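Local coordinates for BH2331 protein (Bacillus halodurans, PDB 1VL5), which probably transfers a methyl group from S-adenosylmethionine to an unidentified acceptor, as members of the Rossmann-like methyltransferase superfamily do, at residues 193-201 with 234-242; 25-33 with 50-58. All blocks are in the same frame, centred on the assembly; numbering follows the deposited sequence.

From the N terminus, helix 26-33 leads through strand 40-44 into helix 50-55, and interaction 2 closes that short excursion by laying the two helices against each other beside the parallel part of the sheet. The chain then builds the remaining parallel strands before reaching strand 183-195. Interaction 1 closes a second, mostly helical excursion, in which helices 196-202, 207-218 and 222-227 and strand 231-233 come between strands 183-195 and 236-250 in sequence, the two strands pairing antiparallel. The two loops follow one another without nesting or crossing, and the centres of the two contacts are about 28 Å apart. Strand 236-250 also pairs with strand 134-142, so the sheet links the regions of both contacts.

Interaction 1: residues 193-201 with 234-242; sequences TFIFEDWCD and DGRVYSFRG
The ring of Phe240 presents its edge to the indole face of Trp199 and carries the CB of Phe194 over one of its own faces. This small aromatic cluster lies on one side of an antiparallel strand pair, 193-195 with 236-242, in the mixed sheet of a Rossmann-like methyltransferase fold. In the T-shaped stack the Phe240 and Trp199 planes stand at 78°, with Phe240 CE1 3.8 Å from Trp199 CE3. The Phe194 ring is slid away from Phe240 and barely overlaps it; its CB instead makes a CH-pi contact, 4.0 Å from the Phe240 ring centroid. Phe240 CG sits between its own backbone N and carbonyl carbon (chi1 64°), which brings the CE1-CZ edge of the ring against the Trp199 face. Trp199 also packs on helix 147-160 and makes a cation-pi contact with Arg160.

Phe194 and Phe240 form a hydrogen-bonded pair, with Phe194 N to Phe240 O at 2.7 Å and Phe240 N returning to Phe194 O. The ladder continues into the helix start, where Phe196 N donates to Tyr238 O at 2.8 Å, from above the carbonyl plane. A water bridges that same oxygen to Glu197 N. Tyr238 and Ser239 both face Val231 of strand 231-233, a classic beta bulge. Phe196 is held between Val237 CB on one ring face and Cys200 SG on the other.

Glu197 OE2 forms a salt bridge with Lys210 of helix 207-218, while OE1 forms one with Arg236. The extended Arg236 chain brings its guanidinium edge to the carboxylate, where NE and NH2 both grip Glu197 OE1, each at 3.1 Å and with OE1 in the guanidinium plane.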
ATOM      1  N   THR A 193       0.394  -0.520  15.856  1.00 35.07           N
ATOM      2  CA  THR A 193      -0.713  -0.360  16.771  1.00 33.34           C
ATOM      3  C   THR A 193      -1.573   0.807  16.288  1.00 33.01           C
ATOM      4  O   THR A 193      -1.120   1.965  16.161  1.00 34.90           O
ATOM      5  CB  THR A 193      -0.243  -0.178  18.207  1.00 33.11           C
ATOM      6  OG1 THR A 193       0.488  -1.341  18.595  1.00 29.56           O
ATOM      7  CG2 THR A 193      -1.439  -0.057  19.168  1.00 31.91           C
ATOM      8  N   PHE A 194      -2.807   0.465  15.950  1.00 31.51           N
ATOM      9  CA  PHE A 194      -3.818   1.437  15.570  1.00 31.63           C
ATOM     10  C   PHE A 194      -4.633   1.834  16.774  1.00 27.82           C
ATOM     11  O   PHE A 194      -5.070   0.987  17.525  1.00 27.52           O
ATOM     12  CB  PHE A 194      -4.715   0.814  14.508  1.00 32.47           C
ATOM     13  CG  PHE A 194      -3.973   0.492  13.267  1.00 35.23           C
ATOM     14  CD1 PHE A 194      -3.676   1.494  12.353  1.00 47.78           C
ATOM     15  CD2 PHE A 194      -3.495  -0.784  13.044  1.00 38.25           C
ATOM     16  CE1 PHE A 194      -2.947   1.208  11.198  1.00 50.76           C
ATOM     17  CE2 PHE A 194      -2.786  -1.086  11.892  1.00 48.17           C
ATOM     18  CZ  PHE A 194      -2.513  -0.094  10.970  1.00 45.73           C
ATOM     19  N   ILE A 195      -4.811   3.141  16.948  1.00 27.47           N
ATOM     20  CA  ILE A 195      -5.687   3.708  17.937  1.00 26.67           C
ATOM     21  C   ILE A 195      -7.097   3.760  17.308  1.00 25.98           C
ATOM     22  O   ILE A 195      -7.331   4.497  16.387  1.00 27.48           O
ATOM     23  CB  ILE A 195      -5.199   5.096  18.364  1.00 27.30           C
ATOM     24  CG1 ILE A 195      -3.757   5.039  18.844  1.00 29.99           C
ATOM     25  CG2 ILE A 195      -6.060   5.646  19.440  1.00 33.70           C
ATOM     26  CD1 ILE A 195      -3.514   4.067  19.962  1.00 29.76           C
ATOM     27  N   PHE A 196      -8.015   2.932  17.795  1.00 27.60           N
ATOM     28  CA  PHE A 196      -9.286   2.695  17.126  1.00 26.75           C
ATOM     29  C   PHE A 196     -10.065   3.914  16.783  1.00 26.11           C
ATOM     30  O   PHE A 196     -10.598   4.021  15.691  1.00 29.03           O
ATOM     31  CB  PHE A 196     -10.155   1.782  17.984  1.00 30.97           C
ATOM     32  CG  PHE A 196     -11.496   1.421  17.361  1.00 24.92           C
ATOM     33  CD1 PHE A 196     -11.601   0.375  16.464  1.00 28.96           C
ATOM     34  CD2 PHE A 196     -12.634   2.059  17.760  1.00 25.48           C
ATOM     35  CE1 PHE A 196     -12.826   0.025  15.920  1.00 27.36           C
ATOM     36  CE2 PHE A 196     -13.894   1.715  17.207  1.00 33.64           C
ATOM     37  CZ  PHE A 196     -13.968   0.676  16.307  1.00 31.59           C
ATOM     38  N   GLU A 197     -10.114   4.874  17.697  1.00 29.67           N
ATOM     39  CA  GLU A 197     -10.898   6.093  17.494  1.00 26.90           C
ATOM     40  C   GLU A 197     -10.299   6.955  16.411  1.00 24.67           C
ATOM     41  O   GLU A 197     -11.019   7.499  15.573  1.00 24.49           O
ATOM     42  CB  GLU A 197     -11.031   6.903  18.808  1.00 26.73           C
ATOM     43  CG  GLU A 197     -12.290   7.751  18.873  1.00 36.89           C
ATOM     44  CD  GLU A 197     -13.593   6.925  18.906  1.00 33.06           C
ATOM     45  OE1 GLU A 197     -13.587   5.715  19.308  1.00 42.76           O
ATOM     46  OE2 GLU A 197     -14.630   7.527  18.558  1.00 43.24           O
ATOM     47  N   ASP A 198      -8.987   7.086  16.439  1.00 25.34           N
ATOM     48  CA  ASP A 198      -8.255   7.916  15.474  1.00 25.07           C
ATOM     49  C   ASP A 198      -8.323   7.305  14.072  1.00 23.74           C
ATOM     50  O   ASP A 198      -8.512   8.005  13.093  1.00 24.74           O
ATOM     51  CB  ASP A 198      -6.770   8.038  15.879  1.00 26.56           C
ATOM     52  CG  ASP A 198      -6.558   8.723  17.242  1.00 34.01           C
ATOM     53  OD1 ASP A 198      -7.457   9.423  17.740  1.00 37.41           O
ATOM     54  OD2 ASP A 198      -5.452   8.570  17.813  1.00 37.85           O
ATOM     55  N   TRP A 199      -8.091   6.002  14.011  1.00 24.17           N
ATOM     56  CA  TRP A 199      -8.148   5.202  12.796  1.00 25.63           C
ATOM     57  C   TRP A 199      -9.505   5.332  12.153  1.00 27.31           C
ATOM     58  O   TRP A 199      -9.603   5.509  10.960  1.00 27.96           O
ATOM     59  CB  TRP A 199      -7.839   3.754  13.174  1.00 26.48           C
ATOM     60  CG  TRP A 199      -7.907   2.729  12.101  1.00 29.00           C
ATOM     61  CD1 TRP A 199      -7.049   2.567  11.045  1.00 33.86           C
ATOM     62  CD2 TRP A 199      -8.852   1.669  12.009  1.00 26.48           C
ATOM     63  NE1 TRP A 199      -7.408   1.486  10.306  1.00 32.14           N
ATOM     64  CE2 TRP A 199      -8.522   0.919  10.855  1.00 30.33           C
ATOM     65  CE3 TRP A 199      -9.958   1.292  12.774  1.00 25.70           C
ATOM     66  CZ2 TRP A 199      -9.233  -0.204  10.470  1.00 34.34           C
ATOM     67  CZ3 TRP A 199     -10.686   0.193  12.384  1.00 31.61           C
ATOM     68  CH2 TRP A 199     -10.321  -0.542  11.224  1.00 30.77           C
ATOM     69  N   CYS A 200     -10.549   5.289  12.964  1.00 29.27           N
ATOM     70  CA  CYS A 200     -11.926   5.436  12.481  1.00 29.48           C
ATOM     71  C   CYS A 200     -12.201   6.830  12.001  1.00 28.17           C
ATOM     72  O   CYS A 200     -12.879   7.006  11.000  1.00 26.57           O
ATOM     73  CB  CYS A 200     -12.947   5.063  13.575  1.00 29.53           C
ATOM     74  SG  CYS A 200     -13.160   3.280  13.766  1.00 30.15           S
ATOM     75  N   ASP A 201     -11.718   7.818  12.753  1.00 27.95           N
ATOM     76  CA  ASP A 201     -11.968   9.181  12.454  1.00 27.50           C
ATOM     77  C   ASP A 201     -11.277   9.675  11.185  1.00 27.64           C
ATOM     78  O   ASP A 201     -11.741  10.613  10.574  1.00 27.78           O
ATOM     79  CB  ASP A 201     -11.602  10.068  13.641  1.00 30.38           C
ATOM     80  CG  ASP A 201     -12.625   9.999  14.781  1.00 32.61           C
ATOM     81  OD1 ASP A 201     -13.706   9.355  14.681  1.00 34.05           O
ATOM     82  OD2 ASP A 201     -12.317  10.577  15.822  1.00 28.74           O
ATOM     83  N   ASP A 234     -13.055   0.297  29.071  1.00 31.53           N
ATOM     84  CA  ASP A 234     -14.383   0.623  29.490  1.00 31.64           C
ATOM     85  C   ASP A 234     -15.431   0.139  28.487  1.00 31.61           C
ATOM     86  O   ASP A 234     -16.443   0.761  28.281  1.00 31.83           O
ATOM     87  CB  ASP A 234     -14.486   2.131  29.716  1.00 32.22           C
ATOM     88  CG  ASP A 234     -13.412   2.681  30.694  1.00 36.48           C
ATOM     89  OD1 ASP A 234     -12.570   1.934  31.275  1.00 39.31           O
ATOM     90  OD2 ASP A 234     -13.402   3.914  30.838  1.00 47.96           O
ATOM     91  N   GLY A 235     -15.187  -1.009  27.870  1.00 33.40           N
ATOM     92  CA  GLY A 235     -16.161  -1.578  26.965  1.00 32.47           C
ATOM     93  C   GLY A 235     -16.023  -1.153  25.509  1.00 31.29           C
ATOM     94  O   GLY A 235     -16.798  -1.601  24.658  1.00 35.77           O
ATOM     95  N   ARG A 236     -15.022  -0.338  25.206  1.00 22.72           N
ATOM     96  CA  ARG A 236     -14.782   0.063  23.830  1.00 23.76           C
ATOM     97  C   ARG A 236     -13.406  -0.365  23.388  1.00 21.90           C
ATOM     98  O   ARG A 236     -12.455  -0.313  24.184  1.00 23.01           O
ATOM     99  CB  ARG A 236     -14.930   1.552  23.777  1.00 26.66           C
ATOM    100  CG  ARG A 236     -15.092   2.067  22.425  1.00 37.55           C
ATOM    101  CD  ARG A 236     -15.373   3.543  22.533  1.00 43.70           C
ATOM    102  NE  ARG A 236     -15.482   4.126  21.210  1.00 47.04           N
ATOM    103  CZ  ARG A 236     -16.607   4.205  20.510  1.00 44.02           C
ATOM    104  NH1 ARG A 236     -17.743   3.724  20.995  1.00 44.50           N
ATOM    105  NH2 ARG A 236     -16.580   4.769  19.303  1.00 39.94           N
ATOM    106  N   VAL A 237     -13.281  -0.787  22.138  1.00 23.85           N
ATOM    107  CA  VAL A 237     -11.967  -1.099  21.571  1.00 24.91           C
ATOM    108  C   VAL A 237     -11.132   0.181  21.541  1.00 24.91           C
ATOM    109  O   VAL A 237     -11.564   1.155  20.953  1.00 23.26           O
ATOM    110  CB  VAL A 237     -12.060  -1.652  20.159  1.00 25.88           C
ATOM    111  CG1 VAL A 237     -10.666  -1.874  19.567  1.00 20.78           C
ATOM    112  CG2 VAL A 237     -12.860  -2.938  20.133  1.00 22.40           C
ATOM    113  N   TYR A 238      -9.939   0.138  22.163  1.00 23.76           N
ATOM    114  CA  TYR A 238      -9.021   1.257  22.245  1.00 23.66           C
ATOM    115  C   TYR A 238      -7.955   1.161  21.160  1.00 25.58           C
ATOM    116  O   TYR A 238      -7.722   2.144  20.457  1.00 21.66           O
ATOM    117  CB  TYR A 238      -8.398   1.373  23.658  1.00 25.74           C
ATOM    118  CG  TYR A 238      -7.319   2.406  23.656  1.00 28.04           C
ATOM    119  CD1 TYR A 238      -7.631   3.747  23.697  1.00 29.15           C
ATOM    120  CD2 TYR A 238      -5.991   2.054  23.547  1.00 28.11           C
ATOM    121  CE1 TYR A 238      -6.647   4.714  23.613  1.00 28.90           C
ATOM    122  CE2 TYR A 238      -4.988   3.031  23.490  1.00 29.67           C
ATOM    123  CZ  TYR A 238      -5.331   4.354  23.507  1.00 35.70           C
ATOM    124  OH  TYR A 238      -4.370   5.349  23.417  1.00 36.46           O
ATOM    125  N   SER A 239      -7.343  -0.035  20.993  1.00 24.06           N
ATOM    126  CA  SER A 239      -6.275  -0.276  19.968  1.00 22.08           C
ATOM    127  C   SER A 239      -6.263  -1.739  19.495  1.00 24.73           C
ATOM    128  O   SER A 239      -6.778  -2.607  20.151  1.00 21.71           O
ATOM    129  CB  SER A 239      -4.886   0.038  20.523  1.00 23.80           C
ATOM    130  OG  SER A 239      -4.617  -0.781  21.657  1.00 25.17           O
ATOM    131  N   PHE A 240      -5.666  -1.987  18.335  1.00 24.17           N
ATOM    132  CA  PHE A 240      -5.377  -3.314  17.864  1.00 23.60           C
ATOM    133  C   PHE A 240      -4.110  -3.174  17.015  1.00 25.78           C
ATOM    134  O   PHE A 240      -3.634  -2.037  16.717  1.00 23.97           O
ATOM    135  CB  PHE A 240      -6.547  -3.914  17.073  1.00 25.74           C
ATOM    136  CG  PHE A 240      -6.853  -3.176  15.801  1.00 28.40           C
ATOM    137  CD1 PHE A 240      -7.705  -2.116  15.808  1.00 25.08           C
ATOM    138  CD2 PHE A 240      -6.220  -3.524  14.593  1.00 31.09           C
ATOM    139  CE1 PHE A 240      -7.988  -1.412  14.619  1.00 27.53           C
ATOM    140  CE2 PHE A 240      -6.471  -2.794  13.438  1.00 39.25           C
ATOM    141  CZ  PHE A 240      -7.356  -1.728  13.476  1.00 24.29           C
ATOM    142  N   ARG A 241      -3.517  -4.308  16.717  1.00 25.20           N
ATOM    143  CA  ARG A 241      -2.237  -4.342  16.022  1.00 28.79           C
ATOM    144  C   ARG A 241      -2.442  -5.034  14.704  1.00 29.05           C
ATOM    145  O   ARG A 241      -3.049  -6.118  14.652  1.00 29.79           O
ATOM    146  CB  ARG A 241      -1.205  -5.088  16.868  1.00 32.16           C
ATOM    147  CG  ARG A 241       0.235  -4.952  16.378  1.00 35.10           C
ATOM    148  CD  ARG A 241       1.329  -5.419  17.388  1.00 36.08           C
ATOM    149  NE  ARG A 241       1.443  -6.813  17.173  1.00 48.19           N
ATOM    150  CZ  ARG A 241       2.503  -7.527  16.809  1.00 39.69           C
ATOM    151  NH1 ARG A 241       3.764  -7.101  16.714  1.00 41.72           N
ATOM    152  NH2 ARG A 241       2.254  -8.782  16.616  1.00 37.56           N
ATOM    153  N   GLY A 242      -1.962  -4.405  13.637  1.00 27.23           N
ATOM    154  CA  GLY A 242      -1.952  -5.001  12.311  1.00 26.08           C
ATOM    155  C   GLY A 242      -0.530  -5.209  11.773  1.00 29.35           C
ATOM    156  O   GLY A 242       0.457  -4.683  12.338  1.00 29.56           O
TER
HETATM  157  O   HOH W   1      -9.176   4.285  20.537  1.00 16.05           O
HETATM  158  O   HOH W   2     -11.882   3.929  21.395  1.00 36.65           O

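Interaction 2: residues 25-33 with 50-58; sequences DLAKLMQIA and HVANAFAPF
Bent at both chi2 (-63°) and chi3 (-66°), the selenomethionine chain of Met30 curls so that SE lies over the Phe55 ring and CE turns on toward Phe58. The selenium stands 3.6 Å from the Phe55 ring centroid, offset toward the CD1 and CE1 rim, in a Met-aromatic contact. The methyl CE comes in obliquely on Phe58, 3.3 Å from CD2. Leu29 reaches the same Phe55 ring at its edge: with CG anti to the backbone N, its CD2 is 3.9 Å from Phe55 CE1 and also touches Val51 CG1. Ala33 CB meets Phe55 near CZ.

Helices 26-33 and 50-55 thus pack through apolar side chains, their axes 10.7 Å apart and crossing at -54°. Helix 50-55 follows strand 40-44 and a glycine-rich turn, consistent with the first strand-turn-helix unit of a Rossmann-type methyltransferase; Val51 and Phe55 also rest on strand 104-110. Helix 26-33 packs against the same Val51 and Phe55, and its Ile32 touches strand 183-195.

Toward the N-terminal ends of the helices, Leu26 splays its two methyls: CD2 meets Val51 CG2 at 3.9 Å, while CD1 lies 3.7 Å from His50 O and touches Ala54 CB. Asp25 caps helix 26-33, its OD1 accepting from Lys28 N at 3.0 Å.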
ATOM      1  N   ASP A  25       8.047   2.741   7.030  1.00 36.29           N
ATOM      2  CA  ASP A  25       7.972   4.158   6.661  1.00 34.61           C
ATOM      3  C   ASP A  25       8.702   4.500   5.345  1.00 34.60           C
ATOM      4  O   ASP A  25       9.256   3.629   4.649  1.00 34.34           O
ATOM      5  CB  ASP A  25       8.389   5.036   7.844  1.00 34.70           C
ATOM      6  CG  ASP A  25       9.776   4.814   8.280  1.00 43.99           C
ATOM      7  OD1 ASP A  25      10.566   4.165   7.545  1.00 40.01           O
ATOM      8  OD2 ASP A  25      10.066   5.298   9.399  1.00 50.88           O
ATOM      9  N   LEU A  26       8.709   5.788   4.999  1.00 36.85           N
ATOM     10  CA  LEU A  26       9.258   6.151   3.728  1.00 36.38           C
ATOM     11  C   LEU A  26      10.758   5.970   3.772  1.00 36.84           C
ATOM     12  O   LEU A  26      11.377   5.630   2.753  1.00 33.30           O
ATOM     13  CB  LEU A  26       8.882   7.572   3.354  1.00 34.34           C
ATOM     14  CG  LEU A  26       7.429   7.757   2.934  1.00 37.08           C
ATOM     15  CD1 LEU A  26       7.188   9.240   2.638  1.00 41.10           C
ATOM     16  CD2 LEU A  26       7.146   6.938   1.730  1.00 37.35           C
ATOM     17  N   ALA A  27      11.348   6.222   4.942  1.00 37.07           N
ATOM     18  CA  ALA A  27      12.796   6.115   5.073  1.00 36.08           C
ATOM     19  C   ALA A  27      13.246   4.661   4.773  1.00 35.38           C
ATOM     20  O   ALA A  27      14.224   4.437   4.079  1.00 32.65           O
ATOM     21  CB  ALA A  27      13.231   6.547   6.460  1.00 38.38           C
ATOM     22  N   LYS A  28      12.554   3.692   5.357  1.00 34.22           N
ATOM     23  CA  LYS A  28      12.785   2.272   5.078  1.00 31.68           C
ATOM     24  C   LYS A  28      12.639   1.866   3.598  1.00 34.07           C
ATOM     25  O   LYS A  28      13.483   1.169   3.033  1.00 32.39           O
ATOM     26  CB  LYS A  28      11.873   1.421   5.961  1.00 36.32           C
ATOM     27  CG  LYS A  28      12.167  -0.064   5.831  1.00 37.61           C
ATOM     28  CD  LYS A  28      13.522  -0.450   6.453  1.00 46.47           C
ATOM     29  N   LEU A  29      11.580   2.337   2.962  1.00 34.32           N
ATOM     30  CA  LEU A  29      11.427   2.200   1.506  1.00 33.10           C
ATOM     31  C   LEU A  29      12.596   2.761   0.720  1.00 30.84           C
ATOM     32  O   LEU A  29      13.119   2.093  -0.158  1.00 28.61           O
ATOM     33  CB  LEU A  29      10.140   2.897   1.060  1.00 33.06           C
ATOM     34  CG  LEU A  29       9.760   2.938  -0.432  1.00 35.46           C
ATOM     35  CD1 LEU A  29       9.618   1.570  -1.010  1.00 30.44           C
ATOM     36  CD2 LEU A  29       8.441   3.662  -0.610  1.00 33.38           C
HETATM   37  N   MSE A  30      13.005   3.993   1.033  1.00 31.49           N
HETATM   38  CA  MSE A  30      14.093   4.622   0.327  1.00 31.14           C
HETATM   39  C   MSE A  30      15.380   3.799   0.482  1.00 31.00           C
HETATM   40  O   MSE A  30      16.089   3.584  -0.480  1.00 32.24           O
HETATM   41  CB  MSE A  30      14.330   6.024   0.873  1.00 31.02           C
HETATM   42  CG  MSE A  30      13.198   7.026   0.641  1.00 41.77           C
HETATM   43 SE   MSE A  30      12.980   7.287  -1.265  1.00 64.48          SE
HETATM   44  CE  MSE A  30      14.750   8.155  -1.497  1.00 61.77           C
ATOM     45  N   GLN A  31      15.672   3.346   1.695  1.00 31.32           N
ATOM     46  CA  GLN A  31      16.873   2.538   1.970  1.00 34.28           C
ATOM     47  C   GLN A  31      16.873   1.264   1.141  1.00 32.24           C
ATOM     48  O   GLN A  31      17.865   0.943   0.499  1.00 33.77           O
ATOM     49  CB  GLN A  31      16.912   2.206   3.461  1.00 33.10           C
ATOM     50  CG  GLN A  31      18.118   1.482   3.980  1.00 47.17           C
ATOM     51  CD  GLN A  31      17.911   1.007   5.449  1.00 49.35           C
ATOM     52  OE1 GLN A  31      16.947   0.289   5.772  1.00 59.72           O
ATOM     53  NE2 GLN A  31      18.823   1.432   6.339  1.00 62.79           N
ATOM     54  N   ILE A  32      15.768   0.524   1.181  1.00 32.62           N
ATOM     55  CA  ILE A  32      15.632  -0.754   0.451  1.00 35.97           C
ATOM     56  C   ILE A  32      15.736  -0.530  -1.062  1.00 34.09           C
ATOM     57  O   ILE A  32      16.271  -1.368  -1.775  1.00 34.12           O
ATOM     58  CB  ILE A  32      14.288  -1.478   0.814  1.00 33.71           C
ATOM     59  CG1 ILE A  32      14.208  -1.836   2.333  1.00 42.74           C
ATOM     60  CG2 ILE A  32      14.080  -2.701   0.011  1.00 41.25           C
ATOM     61  CD1 ILE A  32      15.497  -2.391   2.890  1.00 40.36           C
ATOM     62  N   ALA A  33      15.279   0.633  -1.530  1.00 34.11           N
ATOM     63  CA  ALA A  33      15.311   0.956  -2.967  1.00 31.23           C
ATOM     64  C   ALA A  33      16.713   0.913  -3.546  1.00 31.21           C
ATOM     65  O   ALA A  33      16.936   0.469  -4.665  1.00 27.54           O
ATOM     66  CB  ALA A  33      14.663   2.336  -3.213  1.00 34.84           C
ATOM     67  N   HIS A  50       2.996  11.140  -1.533  1.00 29.98           N
ATOM     68  CA  HIS A  50       4.142  11.102  -0.601  1.00 31.71           C
ATOM     69  C   HIS A  50       5.312  10.299  -1.108  1.00 28.36           C
ATOM     70  O   HIS A  50       6.434  10.579  -0.732  1.00 26.06           O
ATOM     71  CB  HIS A  50       3.735  10.543   0.760  1.00 31.65           C
ATOM     72  CG  HIS A  50       2.813  11.435   1.521  1.00 41.03           C
ATOM     73  ND1 HIS A  50       2.567  12.738   1.150  1.00 46.28           N
ATOM     74  CD2 HIS A  50       2.096  11.221   2.643  1.00 49.59           C
ATOM     75  CE1 HIS A  50       1.719  13.283   1.999  1.00 47.67           C
ATOM     76  NE2 HIS A  50       1.426  12.386   2.920  1.00 50.55           N
ATOM     77  N   VAL A  51       5.046   9.216  -1.836  1.00 25.71           N
ATOM     78  CA  VAL A  51       6.157   8.426  -2.360  1.00 24.39           C
ATOM     79  C   VAL A  51       6.917   9.203  -3.468  1.00 26.10           C
ATOM     80  O   VAL A  51       8.147   9.298  -3.443  1.00 26.46           O
ATOM     81  CB  VAL A  51       5.706   7.008  -2.785  1.00 25.16           C
ATOM     82  CG1 VAL A  51       6.864   6.181  -3.360  1.00 27.54           C
ATOM     83  CG2 VAL A  51       5.138   6.255  -1.597  1.00 29.00           C
ATOM     84  N   ALA A  52       6.201   9.716  -4.457  1.00 23.43           N
ATOM     85  CA  ALA A  52       6.815  10.508  -5.482  1.00 28.30           C
ATOM     86  C   ALA A  52       7.600  11.639  -4.869  1.00 26.25           C
ATOM     87  O   ALA A  52       8.695  11.973  -5.338  1.00 27.56           O
ATOM     88  CB  ALA A  52       5.738  11.105  -6.456  1.00 29.27           C
ATOM     89  N   ASN A  53       7.009  12.272  -3.851  1.00 26.61           N
ATOM     90  CA  ASN A  53       7.659  13.381  -3.142  1.00 26.33           C
ATOM     91  C   ASN A  53       9.021  12.973  -2.575  1.00 27.36           C
ATOM     92  O   ASN A  53      10.005  13.690  -2.729  1.00 29.68           O
ATOM     93  CB  ASN A  53       6.800  13.792  -1.957  1.00 26.58           C
ATOM     94  CG  ASN A  53       7.320  15.023  -1.271  1.00 29.02           C
ATOM     95  OD1 ASN A  53       7.235  16.123  -1.812  1.00 31.60           O
ATOM     96  ND2 ASN A  53       7.820  14.848  -0.041  1.00 22.57           N
ATOM     97  N   ALA A  54       9.031  11.807  -1.913  1.00 28.97           N
ATOM     98  CA  ALA A  54      10.255  11.282  -1.314  1.00 29.03           C
ATOM     99  C   ALA A  54      11.313  10.883  -2.338  1.00 29.13           C
ATOM    100  O   ALA A  54      12.480  11.094  -2.094  1.00 29.99           O
ATOM    101  CB  ALA A  54       9.914  10.095  -0.426  1.00 33.32           C
ATOM    102  N   PHE A  55      10.908  10.320  -3.477  1.00 29.47           N
ATOM    103  CA  PHE A  55      11.850   9.776  -4.469  1.00 29.30           C
ATOM    104  C   PHE A  55      12.440  10.877  -5.347  1.00 29.31           C
ATOM    105  O   PHE A  55      13.626  10.816  -5.771  1.00 25.03           O
ATOM    106  CB  PHE A  55      11.171   8.693  -5.336  1.00 28.81           C
ATOM    107  CG  PHE A  55      11.261   7.287  -4.758  1.00 32.52           C
ATOM    108  CD1 PHE A  55      10.572   6.938  -3.631  1.00 42.42           C
ATOM    109  CD2 PHE A  55      12.054   6.339  -5.347  1.00 32.47           C
ATOM    110  CE1 PHE A  55      10.663   5.665  -3.091  1.00 42.43           C
ATOM    111  CE2 PHE A  55      12.119   5.070  -4.844  1.00 35.71           C
ATOM    112  CZ  PHE A  55      11.433   4.733  -3.698  1.00 25.87           C
ATOM    113  N   ALA A  56      11.620  11.898  -5.580  1.00 28.31           N
ATOM    114  CA  ALA A  56      11.930  12.975  -6.553  1.00 30.48           C
ATOM    115  C   ALA A  56      13.336  13.565  -6.499  1.00 28.73           C
ATOM    116  O   ALA A  56      14.003  13.654  -7.538  1.00 29.67           O
ATOM    117  CB  ALA A  56      10.874  14.104  -6.483  1.00 29.28           C
ATOM    118  N   PRO A  57      13.803  13.976  -5.311  1.00 32.25           N
ATOM    119  CA  PRO A  57      15.136  14.598  -5.289  1.00 29.73           C
ATOM    120  C   PRO A  57      16.280  13.661  -5.678  1.00 29.53           C
ATOM    121  O   PRO A  57      17.332  14.123  -6.037  1.00 28.84           O
ATOM    122  CB  PRO A  57      15.328  15.001  -3.828  1.00 32.35           C
ATOM    123  CG  PRO A  57      14.170  14.597  -3.105  1.00 30.72           C
ATOM    124  CD  PRO A  57      13.223  13.851  -3.962  1.00 31.04           C
ATOM    125  N   PHE A  58      16.088  12.347  -5.566  1.00 28.25           N
ATOM    126  CA  PHE A  58      17.173  11.390  -5.721  1.00 26.22           C
ATOM    127  C   PHE A  58      17.167  10.641  -7.065  1.00 29.06           C
ATOM    128  O   PHE A  58      17.980   9.748  -7.281  1.00 28.35           O
ATOM    129  CB  PHE A  58      17.017  10.341  -4.608  1.00 28.83           C
ATOM    130  CG  PHE A  58      17.105  10.925  -3.226  1.00 28.85           C
ATOM    131  CD1 PHE A  58      18.313  11.403  -2.744  1.00 30.19           C
ATOM    132  CD2 PHE A  58      15.981  11.025  -2.432  1.00 33.00           C
ATOM    133  CE1 PHE A  58      18.407  11.963  -1.479  1.00 31.26           C
ATOM    134  CE2 PHE A  58      16.063  11.561  -1.181  1.00 33.93           C
ATOM    135  CZ  PHE A  58      17.285  12.040  -0.704  1.00 32.16           C
TER